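Long-range contacts in OBCA, Oxalate Biosynthetic Component A (Burkholderia glumae, PDB 4NNC), which binds a metal ion and combines an oxalate biosynthetic component A N-terminal domain with a TIM-barrel region related to the beta-keto acid cleavage enzyme family: residues 202-207 / 228-233; 223-228 / 272-277. All coordinates share one frame; numbering follows the deposited sequence.

Interaction 1: residues 202-207 / 228-233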
ATOM      1  N   PRO A 202      -0.401  -7.654   5.910  1.00 20.79           N
ATOM      2  CA  PRO A 202      -1.044  -8.973   6.044  1.00 22.91           C
ATOM      3  C   PRO A 202      -1.195  -9.625   4.663  1.00 22.25           C
ATOM      4  O   PRO A 202      -1.657  -8.971   3.728  1.00 22.99           O
ATOM      5  CB  PRO A 202      -2.413  -8.634   6.649  1.00 22.07           C
ATOM      6  CG  PRO A 202      -2.710  -7.226   6.117  1.00 21.06           C
ATOM      7  CD  PRO A 202      -1.361  -6.535   6.018  1.00 19.52           C
ATOM      8  N   ILE A 203      -0.781 -10.883   4.525  1.00 25.24           N
ATOM      9  CA  ILE A 203      -0.848 -11.572   3.235  1.00 23.81           C
ATOM     10  C   ILE A 203      -1.486 -12.969   3.327  1.00 23.94           C
ATOM     11  O   ILE A 203      -1.593 -13.687   2.313  1.00 26.48           O
ATOM     12  CB  ILE A 203       0.556 -11.681   2.562  1.00 22.42           C
ATOM     13  CG1 ILE A 203       1.539 -12.454   3.451  1.00 24.23           C
ATOM     14  CG2 ILE A 203       1.096 -10.305   2.197  1.00 19.56           C
ATOM     15  CD1 ILE A 203       2.915 -12.669   2.799  1.00 22.74           C
ATOM     16  N   THR A 204      -1.883 -13.348   4.541  1.00 20.21           N
ATOM     17  CA  THR A 204      -2.532 -14.630   4.808  1.00 22.36           C
ATOM     18  C   THR A 204      -3.933 -14.368   5.340  1.00 22.25           C
ATOM     19  O   THR A 204      -4.213 -13.273   5.825  1.00 24.41           O
ATOM     20  CB  THR A 204      -1.770 -15.423   5.896  1.00 21.68           C
ATOM     21  OG1 THR A 204      -1.801 -14.681   7.111  1.00 21.23           O
ATOM     22  CG2 THR A 204      -0.322 -15.666   5.501  1.00 22.72           C
ATOM     23  N   PRO A 205      -4.816 -15.376   5.278  1.00 25.96           N
ATOM     24  CA  PRO A 205      -6.183 -15.188   5.783  1.00 23.82           C
ATOM     25  C   PRO A 205      -6.256 -14.799   7.262  1.00 24.98           C
ATOM     26  O   PRO A 205      -7.102 -13.967   7.628  1.00 26.62           O
ATOM     27  CB  PRO A 205      -6.831 -16.559   5.549  1.00 20.77           C
ATOM     28  CG  PRO A 205      -6.118 -17.068   4.315  1.00 23.52           C
ATOM     29  CD  PRO A 205      -4.678 -16.635   4.515  1.00 24.42           C
ATOM     30  N   GLU A 206      -5.390 -15.370   8.094  1.00 24.50           N
ATOM     31  CA  GLU A 206      -5.360 -15.013   9.514  1.00 24.27           C
ATOM     32  C   GLU A 206      -4.926 -13.556   9.698  1.00 25.01           C
ATOM     33  O   GLU A 206      -5.545 -12.801  10.446  1.00 23.99           O
ATOM     34  CB  GLU A 206      -4.393 -15.929  10.274  1.00 26.01           C
ATOM     35  CG  GLU A 206      -4.343 -15.684  11.777  1.00 24.04           C
ATOM     36  CD  GLU A 206      -5.544 -16.271  12.498  1.00 30.62           C
ATOM     37  OE1 GLU A 206      -6.320 -17.016  11.856  1.00 33.88           O
ATOM     38  OE2 GLU A 206      -5.716 -15.999  13.706  1.00 35.16           O
ATOM     39  N   ALA A 207      -3.861 -13.157   9.011  1.00 21.12           N
ATOM     40  CA  ALA A 207      -3.335 -11.808   9.206  1.00 25.91           C
ATOM     41  C   ALA A 207      -4.306 -10.766   8.653  1.00 22.11           C
ATOM     42  O   ALA A 207      -4.450  -9.681   9.213  1.00 21.22           O
ATOM     43  CB  ALA A 207      -1.958 -11.668   8.555  1.00 19.88           C
ATOM     44  N   ARG A 228      -3.157 -12.606  -1.917  1.00 22.80           N
ATOM     45  CA  ARG A 228      -1.856 -12.835  -2.545  1.00 23.33           C
ATOM     46  C   ARG A 228      -1.602 -14.336  -2.739  1.00 25.17           C
ATOM     47  O   ARG A 228      -1.974 -15.162  -1.894  1.00 23.02           O
ATOM     48  CB  ARG A 228      -0.729 -12.228  -1.698  1.00 20.15           C
ATOM     49  CG  ARG A 228      -0.877 -10.742  -1.434  1.00 20.68           C
ATOM     50  CD  ARG A 228      -0.742  -9.939  -2.727  1.00 22.44           C
ATOM     51  NE  ARG A 228      -0.733  -8.509  -2.437  1.00 23.12           N
ATOM     52  CZ  ARG A 228       0.359  -7.811  -2.132  1.00 24.49           C
ATOM     53  NH1 ARG A 228       1.552  -8.412  -2.100  1.00 17.51           N
ATOM     54  NH2 ARG A 228       0.254  -6.510  -1.867  1.00 21.64           N
ATOM     55  N   ASP A 229      -0.975 -14.674  -3.860  1.00 25.84           N
ATOM     56  CA  ASP A 229      -0.536 -16.040  -4.133  1.00 26.57           C
ATOM     57  C   ASP A 229       0.819 -16.260  -3.453  1.00 26.08           C
ATOM     58  O   ASP A 229       1.809 -15.624  -3.812  1.00 25.15           O
ATOM     59  CB  ASP A 229      -0.431 -16.221  -5.653  1.00 29.82           C
ATOM     60  CG  ASP A 229       0.185 -17.556  -6.072  1.00 33.04           C
ATOM     61  OD1 ASP A 229       0.282 -18.505  -5.257  1.00 33.63           O
ATOM     62  OD2 ASP A 229       0.569 -17.652  -7.257  1.00 41.21           O
ATOM     63  N   LEU A 230       0.865 -17.148  -2.465  1.00 26.65           N
ATOM     64  CA  LEU A 230       2.105 -17.395  -1.737  1.00 29.68           C
ATOM     65  C   LEU A 230       2.735 -18.750  -2.079  1.00 32.67           C
ATOM     66  O   LEU A 230       3.571 -19.248  -1.333  1.00 36.62           O
ATOM     67  CB  LEU A 230       1.864 -17.310  -0.224  1.00 31.85           C
ATOM     68  CG  LEU A 230       1.270 -16.018   0.355  1.00 28.87           C
ATOM     69  CD1 LEU A 230       1.180 -16.114   1.862  1.00 24.87           C
ATOM     70  CD2 LEU A 230       2.095 -14.807  -0.045  1.00 26.87           C
ATOM     71  N   SER A 231       2.355 -19.349  -3.203  1.00 29.27           N
ATOM     72  CA  SER A 231       2.745 -20.738  -3.447  1.00 34.61           C
ATOM     73  C   SER A 231       4.198 -20.930  -3.919  1.00 33.50           C
ATOM     74  O   SER A 231       4.723 -22.038  -3.848  1.00 39.20           O
ATOM     75  CB  SER A 231       1.749 -21.432  -4.389  1.00 26.06           C
ATOM     76  OG  SER A 231       1.729 -20.796  -5.651  1.00 26.54           O
ATOM     77  N   ASP A 232       4.848 -19.858  -4.365  1.00 32.52           N
ATOM     78  CA  ASP A 232       6.219 -19.949  -4.876  1.00 35.54           C
ATOM     79  C   ASP A 232       7.299 -19.681  -3.816  1.00 37.94           C
ATOM     80  O   ASP A 232       8.439 -19.345  -4.156  1.00 43.18           O
ATOM     81  CB  ASP A 232       6.407 -18.988  -6.062  1.00 32.99           C
ATOM     82  CG  ASP A 232       6.460 -17.515  -5.635  1.00 38.72           C
ATOM     83  OD1 ASP A 232       6.093 -17.174  -4.485  1.00 34.68           O
ATOM     84  OD2 ASP A 232       6.861 -16.683  -6.476  1.00 41.02           O
ATOM     85  N   ARG A 233       6.955 -19.821  -2.540  1.00 39.04           N
ATOM     86  CA  ARG A 233       7.914 -19.502  -1.479  1.00 41.00           C
ATOM     87  C   ARG A 233       8.976 -20.581  -1.299  1.00 42.92           C
ATOM     88  O   ARG A 233       8.646 -21.756  -1.105  1.00 40.84           O
ATOM     89  CB  ARG A 233       7.203 -19.233  -0.148  1.00 39.00           C
ATOM     90  CG  ARG A 233       6.195 -18.112  -0.236  1.00 42.25           C
ATOM     91  CD  ARG A 233       5.752 -17.643   1.130  1.00 48.10           C
ATOM     92  NE  ARG A 233       6.419 -16.391   1.488  1.00 57.96           N
ATOM     93  CZ  ARG A 233       6.241 -15.757   2.641  1.00 60.10           C
ATOM     94  NH1 ARG A 233       6.897 -14.624   2.889  1.00 55.51           N
ATOM     95  NH2 ARG A 233       5.411 -16.259   3.544  1.00 59.25           N
TER
HETATM   96  O   HOH W   1      -3.945 -13.766   0.501  1.00 22.36           O

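Interaction 2: residues 223-228 / 272-277. With CO (cobalt (II) ion), chain B; 2KQ ((3S)-3-[2-[3-[[(2R)-4-[[[(2R,3S,4R,5R)-5-(6-aminopurin-9-yl)-4-oxidanyl-3-phosphonooxy-oxolan-2-yl]methoxy-oxidanyl-phosphoryl]oxy-oxidanyl-phosphoryl]oxy-3,3-dimethyl-2-oxidanyl-butanoyl]amino]propanoylamino]ethylsulfanyl]-3-oxidanyl-butanoic acid), chain D; OXL (oxalate ion), chain C.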
ATOM      1  N   VAL A 223     -13.957  -2.144   4.315  1.00 22.26           N
ATOM      2  CA  VAL A 223     -12.619  -2.720   4.195  1.00 20.18           C
ATOM      3  C   VAL A 223     -12.450  -3.289   2.788  1.00 21.79           C
ATOM      4  O   VAL A 223     -13.172  -4.205   2.385  1.00 18.68           O
ATOM      5  CB  VAL A 223     -12.353  -3.832   5.241  1.00 20.68           C
ATOM      6  CG1 VAL A 223     -10.891  -4.272   5.190  1.00 18.60           C
ATOM      7  CG2 VAL A 223     -12.691  -3.343   6.644  1.00 22.25           C
ATOM      8  N   HIS A 224     -11.505  -2.726   2.039  1.00 20.88           N
ATOM      9  CA  HIS A 224     -11.247  -3.149   0.678  1.00 19.73           C
ATOM     10  C   HIS A 224     -10.130  -4.188   0.713  1.00 19.51           C
ATOM     11  O   HIS A 224      -9.058  -3.920   1.273  1.00 17.60           O
ATOM     12  CB  HIS A 224     -10.845  -1.932  -0.159  1.00 19.88           C
ATOM     13  CG  HIS A 224     -10.316  -2.275  -1.514  1.00 22.55           C
ATOM     14  ND1 HIS A 224     -11.108  -2.809  -2.512  1.00 21.81           N
ATOM     15  CD2 HIS A 224      -9.072  -2.149  -2.041  1.00 20.37           C
ATOM     16  CE1 HIS A 224     -10.370  -2.996  -3.595  1.00 24.82           C
ATOM     17  NE2 HIS A 224      -9.133  -2.602  -3.336  1.00 21.45           N
ATOM     18  N   LEU A 225     -10.379  -5.364   0.130  1.00 19.50           N
ATOM     19  CA  LEU A 225      -9.463  -6.502   0.249  1.00 19.38           C
ATOM     20  C   LEU A 225      -8.825  -6.977  -1.059  1.00 20.84           C
ATOM     21  O   LEU A 225      -9.464  -6.954  -2.125  1.00 19.07           O
ATOM     22  CB  LEU A 225     -10.182  -7.695   0.880  1.00 17.66           C
ATOM     23  CG  LEU A 225     -10.691  -7.503   2.307  1.00 24.89           C
ATOM     24  CD1 LEU A 225     -11.397  -8.764   2.809  1.00 18.83           C
ATOM     25  CD2 LEU A 225      -9.542  -7.089   3.230  1.00 17.79           C
ATOM     26  N   HIS A 226      -7.567  -7.421  -0.950  1.00 20.94           N
ATOM     27  CA  HIS A 226      -6.895  -8.209  -1.979  1.00 18.84           C
ATOM     28  C   HIS A 226      -6.408  -9.494  -1.329  1.00 23.31           C
ATOM     29  O   HIS A 226      -6.212  -9.543  -0.106  1.00 21.80           O
ATOM     30  CB  HIS A 226      -5.645  -7.495  -2.483  1.00 18.46           C
ATOM     31  CG  HIS A 226      -5.917  -6.313  -3.355  1.00 20.93           C
ATOM     32  ND1 HIS A 226      -5.381  -6.197  -4.619  1.00 20.01           N
ATOM     33  CD2 HIS A 226      -6.638  -5.187  -3.143  1.00 19.52           C
ATOM     34  CE1 HIS A 226      -5.775  -5.050  -5.154  1.00 21.20           C
ATOM     35  NE2 HIS A 226      -6.533  -4.421  -4.278  1.00 22.97           N
ATOM     36  N   THR A 227      -6.168 -10.520  -2.143  1.00 21.81           N
ATOM     37  CA  THR A 227      -5.412 -11.685  -1.685  1.00 21.49           C
ATOM     38  C   THR A 227      -4.092 -11.818  -2.458  1.00 22.99           C
ATOM     39  O   THR A 227      -3.934 -11.211  -3.521  1.00 25.79           O
ATOM     40  CB  THR A 227      -6.223 -12.986  -1.802  1.00 23.42           C
ATOM     41  OG1 THR A 227      -6.857 -13.057  -3.095  1.00 18.60           O
ATOM     42  CG2 THR A 227      -7.272 -13.035  -0.710  1.00 21.03           C
ATOM     43  N   ARG A 228      -3.157 -12.606  -1.917  1.00 22.80           N
ATOM     44  CA  ARG A 228      -1.856 -12.835  -2.545  1.00 23.33           C
ATOM     45  C   ARG A 228      -1.602 -14.336  -2.739  1.00 25.17           C
ATOM     46  O   ARG A 228      -1.974 -15.162  -1.894  1.00 23.02           O
ATOM     47  CB  ARG A 228      -0.729 -12.228  -1.698  1.00 20.15           C
ATOM     48  CG  ARG A 228      -0.877 -10.742  -1.434  1.00 20.68           C
ATOM     49  CD  ARG A 228      -0.742  -9.939  -2.727  1.00 22.44           C
ATOM     50  NE  ARG A 228      -0.733  -8.509  -2.437  1.00 23.12           N
ATOM     51  CZ  ARG A 228       0.359  -7.811  -2.132  1.00 24.49           C
ATOM     52  NH1 ARG A 228       1.552  -8.412  -2.100  1.00 17.51           N
ATOM     53  NH2 ARG A 228       0.254  -6.510  -1.867  1.00 21.64           N
ATOM     54  N   ALA A 272     -19.134  -5.678   9.199  1.00 28.32           N
ATOM     55  CA  ALA A 272     -18.122  -5.403   8.167  1.00 27.99           C
ATOM     56  C   ALA A 272     -18.693  -5.293   6.751  1.00 24.08           C
ATOM     57  O   ALA A 272     -19.419  -6.175   6.288  1.00 27.07           O
ATOM     58  CB  ALA A 272     -17.036  -6.461   8.203  1.00 29.93           C
ATOM     59  N   ILE A 273     -18.378  -4.189   6.084  1.00 22.48           N
ATOM     60  CA  ILE A 273     -18.732  -4.000   4.688  1.00 21.38           C
ATOM     61  C   ILE A 273     -17.475  -4.372   3.914  1.00 26.95           C
ATOM     62  O   ILE A 273     -16.482  -3.610   3.879  1.00 24.80           O
ATOM     63  CB  ILE A 273     -19.147  -2.544   4.397  1.00 21.89           C
ATOM     64  CG1 ILE A 273     -20.329  -2.146   5.302  1.00 25.34           C
ATOM     65  CG2 ILE A 273     -19.504  -2.378   2.918  1.00 20.04           C
ATOM     66  CD1 ILE A 273     -20.678  -0.652   5.303  1.00 20.69           C
ATOM     67  N   LEU A 274     -17.493  -5.577   3.350  1.00 25.07           N
ATOM     68  CA  LEU A 274     -16.353  -6.081   2.603  1.00 22.99           C
ATOM     69  C   LEU A 274     -16.436  -5.560   1.159  1.00 24.53           C
ATOM     70  O   LEU A 274     -17.521  -5.511   0.551  1.00 19.41           O
ATOM     71  CB  LEU A 274     -16.293  -7.618   2.674  1.00 23.77           C
ATOM     72  CG  LEU A 274     -16.063  -8.182   4.093  1.00 27.89           C
ATOM     73  CD1 LEU A 274     -15.774  -9.683   4.127  1.00 26.51           C
ATOM     74  CD2 LEU A 274     -14.933  -7.438   4.781  1.00 28.87           C
ATOM     75  N   ASN A 275     -15.288  -5.136   0.637  1.00 22.96           N
ATOM     76  CA  ASN A 275     -15.182  -4.574  -0.699  1.00 21.14           C
ATOM     77  C   ASN A 275     -14.061  -5.373  -1.363  1.00 23.48           C
ATOM     78  O   ASN A 275     -12.879  -5.164  -1.080  1.00 20.60           O
ATOM     79  CB  ASN A 275     -14.857  -3.071  -0.595  1.00 21.27           C
ATOM     80  CG  ASN A 275     -14.455  -2.433  -1.935  1.00 25.30           C
ATOM     81  OD1 ASN A 275     -14.051  -3.119  -2.886  1.00 23.69           O
ATOM     82  ND2 ASN A 275     -14.532  -1.099  -1.994  1.00 23.04           N
ATOM     83  N   LEU A 276     -14.426  -6.302  -2.237  1.00 21.51           N
ATOM     84  CA  LEU A 276     -13.434  -7.235  -2.760  1.00 22.64           C
ATOM     85  C   LEU A 276     -12.838  -6.732  -4.063  1.00 22.99           C
ATOM     86  O   LEU A 276     -13.575  -6.355  -4.980  1.00 21.49           O
ATOM     87  CB  LEU A 276     -14.048  -8.619  -2.963  1.00 21.61           C
ATOM     88  CG  LEU A 276     -13.896  -9.595  -1.791  1.00 31.38           C
ATOM     89  CD1 LEU A 276     -14.136  -8.931  -0.431  1.00 22.52           C
ATOM     90  CD2 LEU A 276     -14.790 -10.825  -1.972  1.00 19.20           C
ATOM     91  N   SER A 277     -11.505  -6.711  -4.133  1.00 19.90           N
ATOM     92  CA  SER A 277     -10.824  -6.371  -5.374  1.00 19.87           C
ATOM     93  C   SER A 277     -11.060  -7.448  -6.435  1.00 20.70           C
ATOM     94  O   SER A 277     -10.918  -8.651  -6.170  1.00 21.46           O
ATOM     95  CB  SER A 277      -9.323  -6.177  -5.151  1.00 17.80           C
ATOM     96  OG  SER A 277      -8.684  -5.829  -6.368  1.00 21.47           O
TER
HETATM   97 CO    CO B 601      -7.307  -2.570  -4.556  1.00 21.84          CO
HETATM   98  C01 2KQ D 603       3.941   0.687  -3.304  1.00 34.20           C
HETATM   99  C02 2KQ D 603       3.468   1.759  -2.310  1.00 42.41           C
HETATM  100  C03 2KQ D 603       2.193   1.222  -1.490  1.00 27.84           C
HETATM  101  C04 2KQ D 603       4.634   2.080  -1.366  1.00 38.15           C
HETATM  102  O05 2KQ D 603       4.208   3.076  -0.464  1.00 43.72           O
HETATM  103  P06 2KQ D 603       5.264   4.058   0.215  1.00 46.22           P
HETATM  104  O07 2KQ D 603       4.664   4.593   1.503  1.00 34.78           O
HETATM  105  O08 2KQ D 603       6.550   3.319   0.548  1.00 51.65           O
HETATM  106  O09 2KQ D 603       5.531   5.267  -0.785  1.00 60.62           O
HETATM  107  P10 2KQ D 603       6.643   5.365  -1.938  1.00 58.78           P
HETATM  108  O11 2KQ D 603       6.329   6.517  -2.852  1.00 56.93           O
HETATM  109  O12 2KQ D 603       6.627   4.096  -2.756  1.00 65.60           O
HETATM  110  O13 2KQ D 603       8.097   5.571  -1.289  1.00 61.65           O
HETATM  111  C14 2KQ D 603       9.259   5.574  -2.133  1.00 68.30           C
HETATM  112  C15 2KQ D 603      10.415   6.127  -1.415  1.00 73.34           C
HETATM  113  O16 2KQ D 603      10.067   7.400  -0.733  1.00 66.40           O
HETATM  114  C17 2KQ D 603      10.210   7.195   0.680  1.00 62.20           C
HETATM  115  N18 2KQ D 603       9.104   7.816   1.324  1.00 59.08           N
HETATM  116  C19 2KQ D 603       7.852   7.339   1.442  1.00 58.19           C
HETATM  117  N20 2KQ D 603       7.094   8.240   2.107  1.00 52.03           N
HETATM  118  C21 2KQ D 603       7.869   9.313   2.416  1.00 55.44           C
HETATM  119  C22 2KQ D 603       7.647  10.533   3.087  1.00 52.41           C
HETATM  120  N23 2KQ D 603       6.334  10.864   3.624  1.00 47.56           N
HETATM  121  N24 2KQ D 603       8.672  11.394   3.219  1.00 56.66           N
HETATM  122  C25 2KQ D 603       9.893  11.098   2.708  1.00 56.38           C
HETATM  123  N26 2KQ D 603      10.142   9.943   2.073  1.00 56.04           N
HETATM  124  C27 2KQ D 603       9.137   9.042   1.918  1.00 60.39           C
HETATM  125  C28 2KQ D 603      10.291   5.741   0.901  1.00 68.78           C
HETATM  126  O29 2KQ D 603      11.138   5.425   2.007  1.00 67.87           O
HETATM  127  C30 2KQ D 603      10.897   5.215  -0.333  1.00 77.42           C
HETATM  128  O31 2KQ D 603      12.336   5.282  -0.231  1.00 84.55           O
HETATM  129  P32 2KQ D 603      13.274   4.889  -1.518  1.00 95.73           P
HETATM  130  O33 2KQ D 603      13.080   5.888  -2.668  1.00 86.83           O
HETATM  131  O34 2KQ D 603      14.733   4.859  -1.109  1.00 87.88           O
HETATM  132  O35 2KQ D 603      12.874   3.516  -1.990  1.00 87.98           O
HETATM  133  C36 2KQ D 603       3.177   3.082  -3.091  1.00 45.17           C
HETATM  134  O37 2KQ D 603       4.323   3.474  -3.723  1.00 48.95           O
HETATM  135  C38 2KQ D 603       2.065   2.988  -4.150  1.00 45.51           C
HETATM  136  O39 2KQ D 603       2.209   2.390  -5.211  1.00 44.60           O
HETATM  137  N40 2KQ D 603       0.811   3.681  -3.892  1.00 39.61           N
HETATM  138  C41 2KQ D 603      -0.186   3.610  -4.908  1.00 37.69           C
HETATM  139  C42 2KQ D 603      -1.150   2.459  -4.642  1.00 36.14           C
HETATM  140  C43 2KQ D 603      -2.280   2.332  -5.688  1.00 38.77           C
HETATM  141  O44 2KQ D 603      -2.039   2.294  -6.896  1.00 36.73           O
HETATM  142  N45 2KQ D 603      -3.636   2.283  -5.214  1.00 33.68           N
HETATM  143  C46 2KQ D 603      -4.667   2.169  -6.203  1.00 38.88           C
HETATM  144  C47 2KQ D 603      -5.564   0.992  -5.889  1.00 38.17           C
HETATM  145  S48 2KQ D 603      -7.054   1.016  -6.874  1.00 51.76           S
HETATM  146  C49 2KQ D 603      -8.172  -0.235  -6.274  1.00 28.49           C
HETATM  147  C50 2KQ D 603      -9.242   0.479  -5.635  1.00 34.45           C
HETATM  148  O51 2KQ D 603      -7.555  -1.045  -5.294  1.00 28.48           O
HETATM  149  C52 2KQ D 603      -8.815  -1.026  -7.455  1.00 33.52           C
HETATM  150  C53 2KQ D 603      -9.001  -2.506  -7.318  1.00 29.31           C
HETATM  151  O54 2KQ D 603      -8.610  -3.126  -6.284  1.00 23.52           O
HETATM  152  O55 2KQ D 603      -9.565  -3.125  -8.259  1.00 27.52           O
HETATM  153  C1  OXL C 602      -5.072  -2.524  -8.838  1.00 35.76           C
HETATM  154  C2  OXL C 602      -4.926  -1.649  -7.661  1.00 39.77           C
HETATM  155  O1  OXL C 602      -5.623  -2.100  -9.890  1.00 37.17           O
HETATM  156  O2  OXL C 602      -4.207  -0.611  -7.733  1.00 46.32           O
HETATM  157  O3  OXL C 602      -4.645  -3.703  -8.735  1.00 39.13           O
HETATM  158  O4  OXL C 602      -5.515  -1.990  -6.589  1.00 36.85           O

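Interaction 1: residues 202-207 / 228-233
I203 and L230 form the tight part of this contact. I203 CG1 lies between the backbone N and the carbonyl carbon (chi1 60°), and the chain then runs straight out to CD1. This carries the methyl across to L230, where CD1 of I203 meets CD2 of L230 at 3.7 Å. The other branch of L230, CD1, meets T204 CG2 at 4.0 Å, the two side chains crossing at about a right angle. The same L230 CD1 also packs on the I203 carbonyl oxygen, at 3.7 Å. I203 CG2 points to a different neighbour and meets R228 CG at 4.2 Å, again with the side chains roughly perpendicular.

The polar link between the segments is a water. It accepts from R228 N, 2.8 Å from its oxygen, and lies 3.0 Å from I203 O, to which it can donate.

The outer side is looser. R233 brings one face of its guanidinium over I203 CD1, with NH2 4.4 Å from that methyl. R233 is exposed and also touches a crystal neighbour. Nearby, D229 OD1 accepts from both S231 N and S231 OG, the former bond making an Asx turn. L230 to R233 form a type I beta turn. On the other segment, T204 N-caps the helix: its OG1 accepts from A207 N at 3.2 Å.

The R228 chain bends at chi2 (-66°), and its guanidinium is held by the carbonyls of G14, P17 and Q249, while D229 makes a salt bridge with R250. The contact thus joins the N-terminal start of helix 205-217 to the chain leaving strand 222-229, which follows that helix in the sequence, and helix 255-268 flanks it, packing on P205.

Interaction 2: residues 223-228 / 272-277
S277 lies over one face of the H226 ring and also reaches the metal's ligand. Its CB sits 3.5 Å from the ring centroid, a CH-pi contact. Its OG donates to 2KQ O54 at 2.7 Å. The cobalt ion is bound by H224 NE2 at 2.2 Å and H226 NE2 at 2.0 Å. O51 and O54 of 2KQ and E475 complete the ligands. The oxalate ion lies at the edge of the H226 ring.

The second shell fixes the rings. H224 ND1 donates to N275 OD1 at 3.0 Å. The oxygen lies near the ring plane, but the donor stands above the amide plane, 78° out of it. H224 and N275 are bridge partners on the same face of the sheet. With CG anti to the backbone N in both (chi1 169°), ring and amide meet, their planes 76° apart. N275 ND2 is hydrogen-bonded to E346 and H226 ND1 to N251, which positions both groups.

Further out is a parallel strand pair. V223 N bonds I273 O, N275 N bonds V223 O, L225 N bonds N275 O, and S277 N bonds L225 O at 2.9 Å. On the other face, L225 CD1 touches L276 CD1 at 4.2 Å, and V223 and L225 pack on helix 205-217. The metal site lies at the C-terminal ends of parallel strands, the characteristic active-site position in TIM barrels, consistent with this protein's family.

From the N terminus, the segments come in the order 202-207, 223-228, 228-233, 272-277. Interaction 1 closes a short loop that holds most of helix 205-217 and strand 222-229. Interaction 2 closes a longer loop. It runs from strand 222-229 through strands 234-238, 242-246 and 250-251 and helix 255-268 to strand 273-276, a beta-alpha-beta crossover with extra strands inserted. The two loops cross rather than nest, because interaction 2 begins before interaction 1 ends. They share R228, near the end of strand 222-229. That strand is therefore tied on one side to its parallel neighbour and, at its exit, to the start of the preceding helix.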